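Local coordinates for tegumental protein 20.8 kDa (Clonorchis sinensis, PDB 5X2E), which binds a calcium ion through an EF-hand loop in this calmodulin-like domain, consistent with a calcium-binding role for the whole tegumental-allergen-like protein, at residues Q25-N30 with P34-K39; E55-C58 with G62-P65. All coordinates share one frame; numbering follows the deposited sequence.

Interaction 1: residues Q25-N30 with P34-K39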
loop_
_atom_site.group_PDB
_atom_site.type_symbol
_atom_site.label_atom_id
_atom_site.label_comp_id
_atom_site.label_asym_id
_atom_site.label_seq_id
_atom_site.Cartn_x
_atom_site.Cartn_y
_atom_site.Cartn_z
ATOM N N GLN A 25 7.597 -2.540 7.949
ATOM C CA GLN A 25 8.380 -1.330 8.214
ATOM C C GLN A 25 7.474 -0.116 8.411
ATOM O O GLN A 25 7.658 0.676 9.325
ATOM C CB GLN A 25 9.356 -1.060 7.081
ATOM C CG GLN A 25 10.144 0.216 7.289
ATOM C CD GLN A 25 11.254 0.392 6.304
ATOM O OE1 GLN A 25 11.231 -0.159 5.190
ATOM N NE2 GLN A 25 12.260 1.156 6.706
ATOM N N TYR A 26 6.465 0.031 7.569
ATOM C CA TYR A 26 5.538 1.135 7.748
ATOM C C TYR A 26 4.826 1.093 9.098
ATOM O O TYR A 26 4.689 2.113 9.788
ATOM C CB TYR A 26 4.528 1.119 6.619
ATOM C CG TYR A 26 3.552 2.259 6.685
ATOM C CD1 TYR A 26 2.331 2.107 7.321
ATOM C CD2 TYR A 26 3.840 3.494 6.091
ATOM C CE1 TYR A 26 1.417 3.162 7.371
ATOM C CE2 TYR A 26 2.942 4.547 6.149
ATOM C CZ TYR A 26 1.730 4.369 6.781
ATOM O OH TYR A 26 0.836 5.399 6.807
ATOM N N VAL A 27 4.392 -0.090 9.504
ATOM C CA VAL A 27 3.691 -0.229 10.766
ATOM C C VAL A 27 4.598 0.177 11.905
ATOM O O VAL A 27 4.211 1.000 12.751
ATOM C CB VAL A 27 3.181 -1.662 10.928
ATOM C CG1 VAL A 27 2.756 -1.954 12.386
ATOM C CG2 VAL A 27 2.016 -1.904 9.967
ATOM N N ALA A 28 5.814 -0.359 11.917
ATOM C CA ALA A 28 6.695 -0.050 13.026
ATOM C C ALA A 28 7.085 1.428 13.016
ATOM O O ALA A 28 7.131 2.062 14.063
ATOM C CB ALA A 28 7.945 -0.937 12.975
ATOM N N GLU A 29 7.417 1.967 11.849
ATOM C CA GLU A 29 7.929 3.336 11.771
ATOM C C GLU A 29 6.886 4.375 12.156
ATOM O O GLU A 29 7.220 5.486 12.545
ATOM C CB GLU A 29 8.452 3.613 10.359
ATOM C CG GLU A 29 9.944 3.534 10.305
ATOM C CD GLU A 29 10.501 3.264 8.936
ATOM O OE1 GLU A 29 9.903 3.735 7.933
ATOM O OE2 GLU A 29 11.551 2.549 8.873
ATOM N N ASN A 30 5.620 3.997 12.053
ATOM C CA ASN A 30 4.517 4.881 12.408
ATOM C C ASN A 30 3.848 4.526 13.731
ATOM O O ASN A 30 2.769 5.030 14.057
ATOM C CB ASN A 30 3.500 4.862 11.274
ATOM C CG ASN A 30 3.973 5.651 10.092
ATOM O OD1 ASN A 30 4.013 6.886 10.143
ATOM N ND2 ASN A 30 4.369 4.962 9.031
ATOM N N PRO A 34 0.855 -3.742 15.716
ATOM C CA PRO A 34 1.337 -4.836 14.864
ATOM C C PRO A 34 0.225 -5.724 14.298
ATOM O O PRO A 34 0.441 -6.366 13.283
ATOM C CB PRO A 34 2.235 -5.632 15.810
ATOM C CG PRO A 34 2.706 -4.644 16.777
ATOM C CD PRO A 34 1.572 -3.690 17.000
ATOM N N SER A 35 -0.944 -5.745 14.927
ATOM C CA SER A 35 -2.095 -6.480 14.397
ATOM C C SER A 35 -2.524 -5.948 13.018
ATOM O O SER A 35 -3.245 -6.620 12.268
ATOM C CB SER A 35 -3.262 -6.392 15.380
ATOM O OG SER A 35 -3.598 -5.045 15.600
ATOM N N MET A 36 -2.110 -4.720 12.726
ATOM C CA MET A 36 -2.312 -4.057 11.444
ATOM C C MET A 36 -1.761 -4.892 10.301
ATOM O O MET A 36 -2.307 -4.891 9.189
ATOM C CB MET A 36 -1.613 -2.685 11.475
ATOM C CG MET A 36 -1.722 -1.889 10.231
ATOM S SD MET A 36 -3.457 -1.491 10.031
ATOM C CE MET A 36 -3.600 -0.190 11.264
ATOM N N VAL A 37 -0.653 -5.586 10.556
ATOM C CA VAL A 37 -0.058 -6.412 9.510
ATOM C C VAL A 37 -1.043 -7.515 9.094
ATOM O O VAL A 37 -1.361 -7.661 7.891
ATOM C CB VAL A 37 1.311 -7.008 9.967
ATOM C CG1 VAL A 37 1.842 -7.945 8.898
ATOM C CG2 VAL A 37 2.314 -5.909 10.298
ATOM N N GLU A 38 -1.561 -8.237 10.076
ATOM C CA GLU A 38 -2.542 -9.285 9.786
ATOM C C GLU A 38 -3.799 -8.736 9.115
ATOM O O GLU A 38 -4.353 -9.380 8.242
ATOM C CB GLU A 38 -2.929 -10.025 11.059
ATOM C CG GLU A 38 -1.863 -10.981 11.544
ATOM C CD GLU A 38 -2.077 -12.397 11.061
ATOM O OE1 GLU A 38 -2.782 -13.151 11.772
ATOM O OE2 GLU A 38 -1.541 -12.759 9.982
ATOM N N LYS A 39 -4.247 -7.548 9.515
ATOM C CA LYS A 39 -5.456 -6.972 8.929
ATOM C C LYS A 39 -5.252 -6.664 7.440
ATOM O O LYS A 39 -6.124 -6.943 6.617
ATOM C CB LYS A 39 -5.881 -5.708 9.684
ATOM C CG LYS A 39 -6.240 -5.917 11.148
ATOM C CD LYS A 39 -6.638 -4.570 11.751
ATOM C CE LYS A 39 -6.014 -4.337 13.130
ATOM N NZ LYS A 39 -6.533 -5.285 14.161
#
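The first torsion of Val27 (chi1 165°) sets CG1 anti to its backbone N and CG2 anti to its carbonyl carbon, spreading the two methyls across the side that meets Pro34, Met36 and Val37. In this EF-hand pair the contact joins the last turn of helix 20-29, which leaves the calcium loop, to the first turn of helix 35-44. CG2 does most of the touching. It lies 3.7 Å from Met36 CG and 4.0 Å from Val37 CG2. Met36 CG is anti to its own backbone N (chi1 180°), but the chain then bends at chi2 and chi3; it is therefore CB and CG that pack on Val27, and the bends carry SD clear of it. The other methyl, CG1, approaches Pro34 CA at 4.1 Å. No hydrogen bond joins the two segments, and they bury just 138 Å²: this is small apolar packing, extended by Leu32 against Val27 and by Leu23 against Val37. Within 25-30, Gln25 NE2 donates to Glu29 OE2 at 2.7 Å on the syn side of the carboxylate, and Gln25 OE1 takes a bond from Lys12 NZ. At the helix end, Asn30 ND2 lies over one face of the Tyr26 ring and donates to Tyr26 O at 3.0 Å, reaching that oxygen from the face opposite to Asn30 N.

Interaction 2: residues E55-C58 with G62-P65; sequences ETFC and GLKP
The Phe57 ring meets Leu63 obliquely, CE1 lying 4.1 Å from Leu63 CD1, while the rings of Phe7 and Phe44 also meet it, each with planes at about 50°. A second flat group is the Glu55 carboxylate. The Glu55 and Pro65 side chains cross at about a right angle, and Pro65 CG is 3.5 Å from Glu55 OE2 and 4.0 Å from Glu55 OE1, so both oxygens lie near the same carbon. Cys58 SG lies over one face of a third, the Lys64-Pro65 peptide, 3.7 Å from Lys64 C. Cys58 chi1 of -74° puts SG anti to the carbonyl carbon, where it also touches Leu63 CB at 3.9 Å. These contacts belong to the C-terminal end of helix 54-61, where the chain turns toward helix 65-79. Gly62 takes a positive phi, and Leu63 N donates to Cys58 O at 3.0 Å with an N-H...O angle of 150°. That 6→1 bond, the left-handed backbone conformation of Gly62 and the apolar touch of Leu63 on Cys58 are consistent with a Schellman motif. Gly62 N also reaches Cys58 O, at 2.8 Å, but its bond is bent and weak. Leu63 also packs on Ile4 of helix 3-10, and Lys64 N hydrogen-bonds to Glu67 OE2. The chemistry thus implies that one carbonyl oxygen ties the turn to the helix, whereas sulfur, leucine and proline pack the returning chain against it.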
loop_
_atom_site.group_PDB
_atom_site.type_symbol
_atom_site.label_atom_id
_atom_site.label_comp_id
_atom_site.label_asym_id
_atom_site.label_seq_id
_atom_site.Cartn_x
_atom_site.Cartn_y
_atom_site.Cartn_z
ATOM N N GLU A 55 -3.548 -3.992 -7.716
ATOM C CA GLU A 55 -4.830 -4.464 -8.275
ATOM C C GLU A 55 -5.801 -4.932 -7.173
ATOM O O GLU A 55 -6.978 -4.590 -7.169
ATOM C CB GLU A 55 -4.611 -5.604 -9.295
ATOM C CG GLU A 55 -3.972 -5.165 -10.621
ATOM C CD GLU A 55 -4.885 -4.322 -11.504
ATOM O OE1 GLU A 55 -6.124 -4.409 -11.429
ATOM O OE2 GLU A 55 -4.371 -3.556 -12.287
ATOM N N THR A 56 -5.313 -5.747 -6.248
ATOM C CA THR A 56 -6.189 -6.308 -5.219
ATOM C C THR A 56 -6.566 -5.237 -4.197
ATOM O O THR A 56 -7.699 -5.180 -3.723
ATOM C CB THR A 56 -5.522 -7.507 -4.549
ATOM O OG1 THR A 56 -5.269 -8.507 -5.556
ATOM C CG2 THR A 56 -6.426 -8.088 -3.496
ATOM N N PHE A 57 -5.591 -4.402 -3.859
ATOM C CA PHE A 57 -5.825 -3.271 -2.971
ATOM C C PHE A 57 -6.975 -2.420 -3.539
ATOM O O PHE A 57 -7.951 -2.117 -2.840
ATOM C CB PHE A 57 -4.525 -2.469 -2.834
ATOM C CG PHE A 57 -4.599 -1.273 -1.942
ATOM C CD1 PHE A 57 -4.755 -0.003 -2.488
ATOM C CD2 PHE A 57 -4.424 -1.395 -0.568
ATOM C CE1 PHE A 57 -4.760 1.125 -1.663
ATOM C CE2 PHE A 57 -4.415 -0.284 0.236
ATOM C CZ PHE A 57 -4.578 0.983 -0.319
ATOM N N CYS A 58 -6.891 -2.103 -4.830
ATOM C CA CYS A 58 -7.882 -1.244 -5.456
ATOM C C CYS A 58 -9.246 -1.925 -5.562
ATOM O O CYS A 58 -10.291 -1.305 -5.344
ATOM C CB CYS A 58 -7.421 -0.802 -6.844
ATOM S SG CYS A 58 -6.113 0.435 -6.821
ATOM N N GLY A 62 -12.474 -0.183 -3.909
ATOM C CA GLY A 62 -13.234 0.547 -4.921
ATOM C C GLY A 62 -12.446 1.669 -5.598
ATOM O O GLY A 62 -13.031 2.665 -6.019
ATOM N N LEU A 63 -11.123 1.509 -5.694
ATOM C CA LEU A 63 -10.242 2.461 -6.368
ATOM C C LEU A 63 -9.835 1.915 -7.732
ATOM O O LEU A 63 -10.053 0.739 -8.019
ATOM C CB LEU A 63 -9.002 2.743 -5.511
ATOM C CG LEU A 63 -9.234 3.273 -4.091
ATOM C CD1 LEU A 63 -7.943 3.183 -3.259
ATOM C CD2 LEU A 63 -9.814 4.698 -4.117
ATOM N N LYS A 64 -9.246 2.761 -8.574
ATOM C CA LYS A 64 -8.637 2.281 -9.812
ATOM C C LYS A 64 -7.128 2.439 -9.699
ATOM O O LYS A 64 -6.667 3.347 -9.022
ATOM C CB LYS A 64 -9.187 3.038 -11.022
ATOM C CG LYS A 64 -10.703 2.919 -11.147
ATOM C CD LYS A 64 -11.286 3.796 -12.242
ATOM C CE LYS A 64 -12.819 3.773 -12.211
ATOM N NZ LYS A 64 -13.419 3.063 -13.380
ATOM N N PRO A 65 -6.350 1.544 -10.340
ATOM C CA PRO A 65 -4.883 1.698 -10.327
ATOM C C PRO A 65 -4.453 3.085 -10.818
ATOM O O PRO A 65 -3.495 3.638 -10.263
ATOM C CB PRO A 65 -4.408 0.579 -11.267
ATOM C CG PRO A 65 -5.462 -0.515 -11.054
ATOM C CD PRO A 65 -6.763 0.239 -10.888
#

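Both contacts are partly buried and span a turn between successive helices, yet they share no element: interaction 1 pairs helix 20-29 with helix 35-44, interaction 2 the end of helix 54-61 with the loop leading to helix 65-79. Their centres lie 20 Å apart, on opposite sides of the chain's centre. Interaction 1 is apolar packing without a hydrogen bond across, whereas interaction 2 adds backbone hydrogen bonds and buries roughly twice the surface, 289 against 138 Å². Each has a buried side chain or two: Val27 in the first, Phe57 and Cys58 in the second. Phe57 meets Phe3 and Phe7 of helix 3-10 and Phe44 of helix 35-44, the helix that also carries one side of interaction 1.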